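Local coordinates for protein 378aa long hypothetical citrate synthase (PDB 1VGM) that is of unknown function here but is a mainly helical, two-chain member of the citrate synthase family, at residues E72-P77 with I124-A129; I131-Y136 with A159-K164. All blocks are in the same frame, centred on the assembly; numbering follows the deposited sequence.

Contact 1. Residues E72-P77 with I124-A129; sequences ESFEVP and IIAKTA
Ser73 packs its CB against the CB of Ala126, 3.6 Å away, a closeness that two small residues permit; its OG turns instead to the carbonyl of Ile69 in the helix just ended. The backbone O of Ser73 receives Lys127 NZ at 3.0 Å, the amine standing above the carbonyl plane, 51° out of it. The CB of Phe74 points away from the helix, but its ring comes back, so that the CD2 edge meets the carbonyl O of Ala126 at 3.2 Å, close to the ring plane, where aromatic C-H groups carry slight positive charge. CE2 also reaches the methyl of Ala129. Glu75 gives its backbone O to the same amine: NZ to O is 2.6 Å, with a C=O...N angle of 165°, almost in line with the carbonyl. Its carboxylate runs beside the lysine, OE2 lying 4.1 Å from NZ, too far for a salt bridge yet probably favourable to the positive charge. CG1 of Val76 lies 4.0 Å from CB of Lys127. The lysine stays extended until its last bend (chi4 -57°), which sets NZ between both carbonyls; Tyr108 OH adds a weak bond. A lysine suits this place because its long chain carries an amine from the helix to two loop carbonyls, a loop-on-helix contact of the mainly helical citrate synthase fold.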
loop_
_atom_site.group_PDB
_atom_site.type_symbol
_atom_site.label_atom_id
_atom_site.label_comp_id
_atom_site.label_asym_id
_atom_site.label_seq_id
_atom_site.Cartn_x
_atom_site.Cartn_y
_atom_site.Cartn_z
ATOM N N GLU A 72 2.068 27.649 -1.819
ATOM C CA GLU A 72 2.867 27.674 -0.602
ATOM C C GLU A 72 3.281 26.276 -0.138
ATOM O O GLU A 72 3.855 26.130 0.936
ATOM C CB GLU A 72 2.108 28.392 0.526
ATOM C CG GLU A 72 0.979 27.580 1.147
ATOM C CD GLU A 72 0.103 28.407 2.084
ATOM O OE1 GLU A 72 -0.939 27.896 2.544
ATOM O OE2 GLU A 72 0.458 29.569 2.363
ATOM N N SER A 73 2.997 25.250 -0.939
ATOM C CA SER A 73 3.148 23.880 -0.459
ATOM C C SER A 73 4.058 22.974 -1.298
ATOM O O SER A 73 4.004 21.751 -1.154
ATOM C CB SER A 73 1.775 23.225 -0.330
ATOM O OG SER A 73 0.946 23.945 0.560
ATOM N N PHE A 74 4.893 23.555 -2.159
ATOM C CA PHE A 74 5.725 22.760 -3.073
ATOM C C PHE A 74 6.966 22.165 -2.405
ATOM O O PHE A 74 7.513 21.160 -2.869
ATOM C CB PHE A 74 6.160 23.609 -4.276
ATOM C CG PHE A 74 5.087 23.780 -5.317
ATOM C CD1 PHE A 74 4.748 25.051 -5.777
ATOM C CD2 PHE A 74 4.425 22.673 -5.854
ATOM C CE1 PHE A 74 3.756 25.226 -6.748
ATOM C CE2 PHE A 74 3.430 22.833 -6.823
ATOM C CZ PHE A 74 3.099 24.112 -7.278
ATOM N N GLU A 75 7.412 22.789 -1.321
ATOM C CA GLU A 75 8.571 22.305 -0.572
ATOM C C GLU A 75 8.355 20.867 -0.106
ATOM O O GLU A 75 7.248 20.496 0.280
ATOM C CB GLU A 75 8.808 23.197 0.649
ATOM C CG GLU A 75 7.513 23.677 1.305
ATOM C CD GLU A 75 7.631 23.846 2.813
ATOM O OE1 GLU A 75 8.558 24.562 3.259
ATOM O OE2 GLU A 75 6.797 23.265 3.547
ATOM N N VAL A 76 9.416 20.069 -0.123
ATOM C CA VAL A 76 9.405 18.767 0.541
ATOM C C VAL A 76 10.607 18.630 1.474
ATOM O O VAL A 76 11.596 19.352 1.336
ATOM C CB VAL A 76 9.468 17.610 -0.485
ATOM C CG1 VAL A 76 8.195 17.568 -1.315
ATOM C CG2 VAL A 76 10.690 17.787 -1.377
ATOM N N PRO A 77 10.539 17.697 2.435
ATOM C CA PRO A 77 11.692 17.454 3.310
ATOM C C PRO A 77 12.915 17.155 2.463
ATOM O O PRO A 77 12.797 16.574 1.380
ATOM C CB PRO A 77 11.269 16.245 4.142
ATOM C CG PRO A 77 9.766 16.290 4.126
ATOM C CD PRO A 77 9.407 16.811 2.761
ATOM N N ILE A 124 -0.843 17.961 -0.490
ATOM C CA ILE A 124 -0.301 16.717 -1.035
ATOM C C ILE A 124 -0.223 16.772 -2.564
ATOM O O ILE A 124 0.723 16.281 -3.171
ATOM C CB ILE A 124 -1.170 15.496 -0.628
ATOM C CG1 ILE A 124 -1.155 15.331 0.896
ATOM C CG2 ILE A 124 -0.654 14.214 -1.325
ATOM C CD1 ILE A 124 -1.998 14.166 1.384
ATOM N N ILE A 125 -1.229 17.381 -3.177
ATOM C CA ILE A 125 -1.237 17.558 -4.622
ATOM C C ILE A 125 -0.079 18.451 -5.062
ATOM O O ILE A 125 0.580 18.182 -6.062
ATOM C CB ILE A 125 -2.606 18.130 -5.086
ATOM C CG1 ILE A 125 -3.653 17.010 -5.027
ATOM C CG2 ILE A 125 -2.516 18.683 -6.505
ATOM C CD1 ILE A 125 -5.087 17.493 -5.013
ATOM N N ALA A 126 0.191 19.495 -4.294
ATOM C CA ALA A 126 1.367 20.331 -4.522
ATOM C C ALA A 126 2.652 19.501 -4.548
ATOM O O ALA A 126 3.461 19.613 -5.465
ATOM C CB ALA A 126 1.452 21.401 -3.437
ATOM N N LYS A 127 2.832 18.659 -3.540
ATOM C CA LYS A 127 4.094 17.951 -3.365
ATOM C C LYS A 127 4.251 16.796 -4.345
ATOM O O LYS A 127 5.367 16.392 -4.654
ATOM C CB LYS A 127 4.203 17.439 -1.926
ATOM C CG LYS A 127 4.239 18.572 -0.899
ATOM C CD LYS A 127 4.271 18.059 0.533
ATOM C CE LYS A 127 3.964 19.182 1.522
ATOM N NZ LYS A 127 4.903 20.329 1.367
ATOM N N THR A 128 3.132 16.268 -4.834
ATOM C CA THR A 128 3.156 15.248 -5.879
ATOM C C THR A 128 3.822 15.791 -7.148
ATOM O O THR A 128 4.581 15.093 -7.813
ATOM C CB THR A 128 1.716 14.777 -6.211
ATOM O OG1 THR A 128 1.057 14.371 -5.005
ATOM C CG2 THR A 128 1.742 13.612 -7.177
ATOM N N ALA A 129 3.546 17.047 -7.476
ATOM C CA ALA A 129 4.191 17.704 -8.612
ATOM C C ALA A 129 5.694 17.836 -8.379
ATOM O O ALA A 129 6.501 17.576 -9.273
ATOM C CB ALA A 129 3.575 19.094 -8.833
#

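Contact 2. Residues I131-Y136 with A159-K164; sequences ITANIY and AATFGK
Ala133 and Thr161 bring the backbones of helices 117-139 and 153-162 to within 4.5 Å, measured from CA to CA. So near an approach marks close helix-helix packing within the mainly helical citrate synthase fold, and it needs small residues at the crossing. The second helix is near its end here: Gly163 leaves helical geometry with positive phi, which glycine tolerates easily. Alanine meets alanine, Ala133 CB to Ala160 CB at 4.2 Å, so that neither side chain props the helices apart. Thr161 sets its hydroxyl over Ala133, OG1 coming 3.4 Å from CB; that oxygen is bonded to the carbonyl of Phe157 one turn back, which satisfies the hydroxyl in this buried seam. The other branch of the threonine, CG2, stands anti to its own backbone N and is set between the Tyr136 ring, 3.5 Å from CD2, and one face of Phe162, over whose centre it lies. Tyr136 leans toward the second helix because its CG, too, is anti to the backbone N (chi1 166°), and its ring crosses the threonine side chain at about a right angle. Phe162 turns an edge to the tyrosine's face in an offset edge-to-face pair, planes at 61° and centroids 5.4 Å apart; its ring has another edge-to-face neighbour in Phe326. Beside the seam Arg137 NE binds the carbonyl of Ala160. At the tyrosine's own rim, near the ring plane, CE2 lies 3.4 Å from the carbonyl O of Thr161.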
loop_
_atom_site.group_PDB
_atom_site.type_symbol
_atom_site.label_atom_id
_atom_site.label_comp_id
_atom_site.label_asym_id
_atom_site.label_seq_id
_atom_site.Cartn_x
_atom_site.Cartn_y
_atom_site.Cartn_z
ATOM N N ILE A 131 7.577 16.007 -6.410
ATOM C CA ILE A 131 8.169 14.675 -6.462
ATOM C C ILE A 131 8.264 14.139 -7.897
ATOM O O ILE A 131 9.285 13.590 -8.286
ATOM C CB ILE A 131 7.371 13.687 -5.581
ATOM C CG1 ILE A 131 7.716 13.938 -4.111
ATOM C CG2 ILE A 131 7.690 12.245 -5.957
ATOM C CD1 ILE A 131 6.678 13.397 -3.142
ATOM N N THR A 132 7.206 14.307 -8.681
ATOM C CA THR A 132 7.185 13.761 -10.033
ATOM C C THR A 132 8.200 14.498 -10.917
ATOM O O THR A 132 8.891 13.880 -11.731
ATOM C CB THR A 132 5.770 13.886 -10.662
ATOM O OG1 THR A 132 4.817 13.176 -9.858
ATOM C CG2 THR A 132 5.760 13.320 -12.069
ATOM N N ALA A 133 8.288 15.816 -10.752
ATOM C CA ALA A 133 9.262 16.615 -11.483
ATOM C C ALA A 133 10.681 16.154 -11.188
ATOM O O ALA A 133 11.516 16.051 -12.094
ATOM C CB ALA A 133 9.110 18.086 -11.124
ATOM N N ASN A 134 10.964 15.866 -9.925
ATOM C CA ASN A 134 12.338 15.580 -9.533
ATOM C C ASN A 134 12.725 14.125 -9.778
ATOM O O ASN A 134 13.910 13.795 -9.905
ATOM C CB ASN A 134 12.549 15.939 -8.063
ATOM C CG ASN A 134 12.882 17.399 -7.873
ATOM O OD1 ASN A 134 14.015 17.821 -8.103
ATOM N ND2 ASN A 134 11.896 18.185 -7.461
ATOM N N ILE A 135 11.721 13.258 -9.855
ATOM C CA ILE A 135 11.953 11.900 -10.320
ATOM C C ILE A 135 12.470 11.915 -11.751
ATOM O O ILE A 135 13.469 11.266 -12.052
ATOM C CB ILE A 135 10.664 11.040 -10.264
ATOM C CG1 ILE A 135 10.301 10.761 -8.803
ATOM C CG2 ILE A 135 10.883 9.728 -11.029
ATOM C CD1 ILE A 135 9.090 9.880 -8.629
ATOM N N TYR A 136 11.795 12.651 -12.631
ATOM C CA TYR A 136 12.324 12.863 -13.978
ATOM C C TYR A 136 13.767 13.358 -13.921
ATOM O O TYR A 136 14.642 12.841 -14.616
ATOM C CB TYR A 136 11.468 13.873 -14.752
ATOM C CG TYR A 136 12.129 14.394 -16.010
ATOM C CD1 TYR A 136 12.341 13.561 -17.110
ATOM C CD2 TYR A 136 12.565 15.718 -16.087
ATOM C CE1 TYR A 136 12.979 14.034 -18.259
ATOM C CE2 TYR A 136 13.199 16.205 -17.227
ATOM C CZ TYR A 136 13.404 15.357 -18.307
ATOM O OH TYR A 136 14.047 15.846 -19.415
ATOM N N ALA A 159 7.438 23.801 -15.561
ATOM C CA ALA A 159 8.624 24.645 -15.465
ATOM C C ALA A 159 9.711 24.003 -14.600
ATOM O O ALA A 159 10.896 24.065 -14.924
ATOM C CB ALA A 159 8.241 26.028 -14.907
ATOM N N ALA A 160 9.302 23.379 -13.502
ATOM C CA ALA A 160 10.238 22.680 -12.633
ATOM C C ALA A 160 10.846 21.490 -13.367
ATOM O O ALA A 160 12.052 21.252 -13.311
ATOM C CB ALA A 160 9.520 22.211 -11.388
ATOM N N THR A 161 9.994 20.740 -14.055
ATOM C CA THR A 161 10.423 19.532 -14.736
ATOM C C THR A 161 11.484 19.841 -15.793
ATOM O O THR A 161 12.554 19.228 -15.800
ATOM C CB THR A 161 9.218 18.824 -15.396
ATOM O OG1 THR A 161 8.320 18.381 -14.370
ATOM C CG2 THR A 161 9.673 17.623 -16.218
ATOM N N PHE A 162 11.192 20.789 -16.679
ATOM C CA PHE A 162 12.045 21.025 -17.840
ATOM C C PHE A 162 12.928 22.269 -17.708
ATOM O O PHE A 162 13.780 22.527 -18.562
ATOM C CB PHE A 162 11.181 21.110 -19.103
ATOM C CG PHE A 162 10.414 19.847 -19.392
ATOM C CD1 PHE A 162 9.020 19.820 -19.303
ATOM C CD2 PHE A 162 11.094 18.662 -19.678
ATOM C CE1 PHE A 162 8.311 18.630 -19.494
ATOM C CE2 PHE A 162 10.399 17.466 -19.872
ATOM C CZ PHE A 162 9.004 17.448 -19.775
ATOM N N GLY A 163 12.727 23.029 -16.634
ATOM C CA GLY A 163 13.628 24.121 -16.327
ATOM C C GLY A 163 13.522 25.274 -17.302
ATOM O O GLY A 163 14.492 25.984 -17.547
ATOM N N LYS A 164 12.328 25.470 -17.837
ATOM C CA LYS A 164 12.088 26.327 -18.979
ATOM C C LYS A 164 10.634 26.768 -18.880
ATOM O O LYS A 164 9.783 26.006 -18.399
ATOM C CB LYS A 164 12.285 25.522 -20.266
ATOM C CG LYS A 164 12.468 26.329 -21.533
ATOM C CD LYS A 164 12.685 25.446 -22.758
ATOM C CE LYS A 164 11.932 24.122 -22.660
ATOM N NZ LYS A 164 12.134 23.256 -23.860
#

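Contacts 1 and 2 use neighbouring stretches of helix 117-139, their centres about 13 Å apart, and both are mostly buried. In contact 1 the helix receives a loop, whose carbonyls are not all bonded within a helix of their own and draw in a lysine amine; polar bonding therefore does much of the work, with Glu75 at the solvent edge. Contact 2 joins two helices instead, and methyl and aromatic packing replaces hydrogen bonding between its segments, while partly exposed Tyr136 and Phe162 mark its outer end. Helix 153-162 also reaches contact 1, where Ser156 touches Phe74, and Tyr153 and Phe157 touch Ala129. An aromatic edge approaching a backbone carbonyl recurs in both contacts.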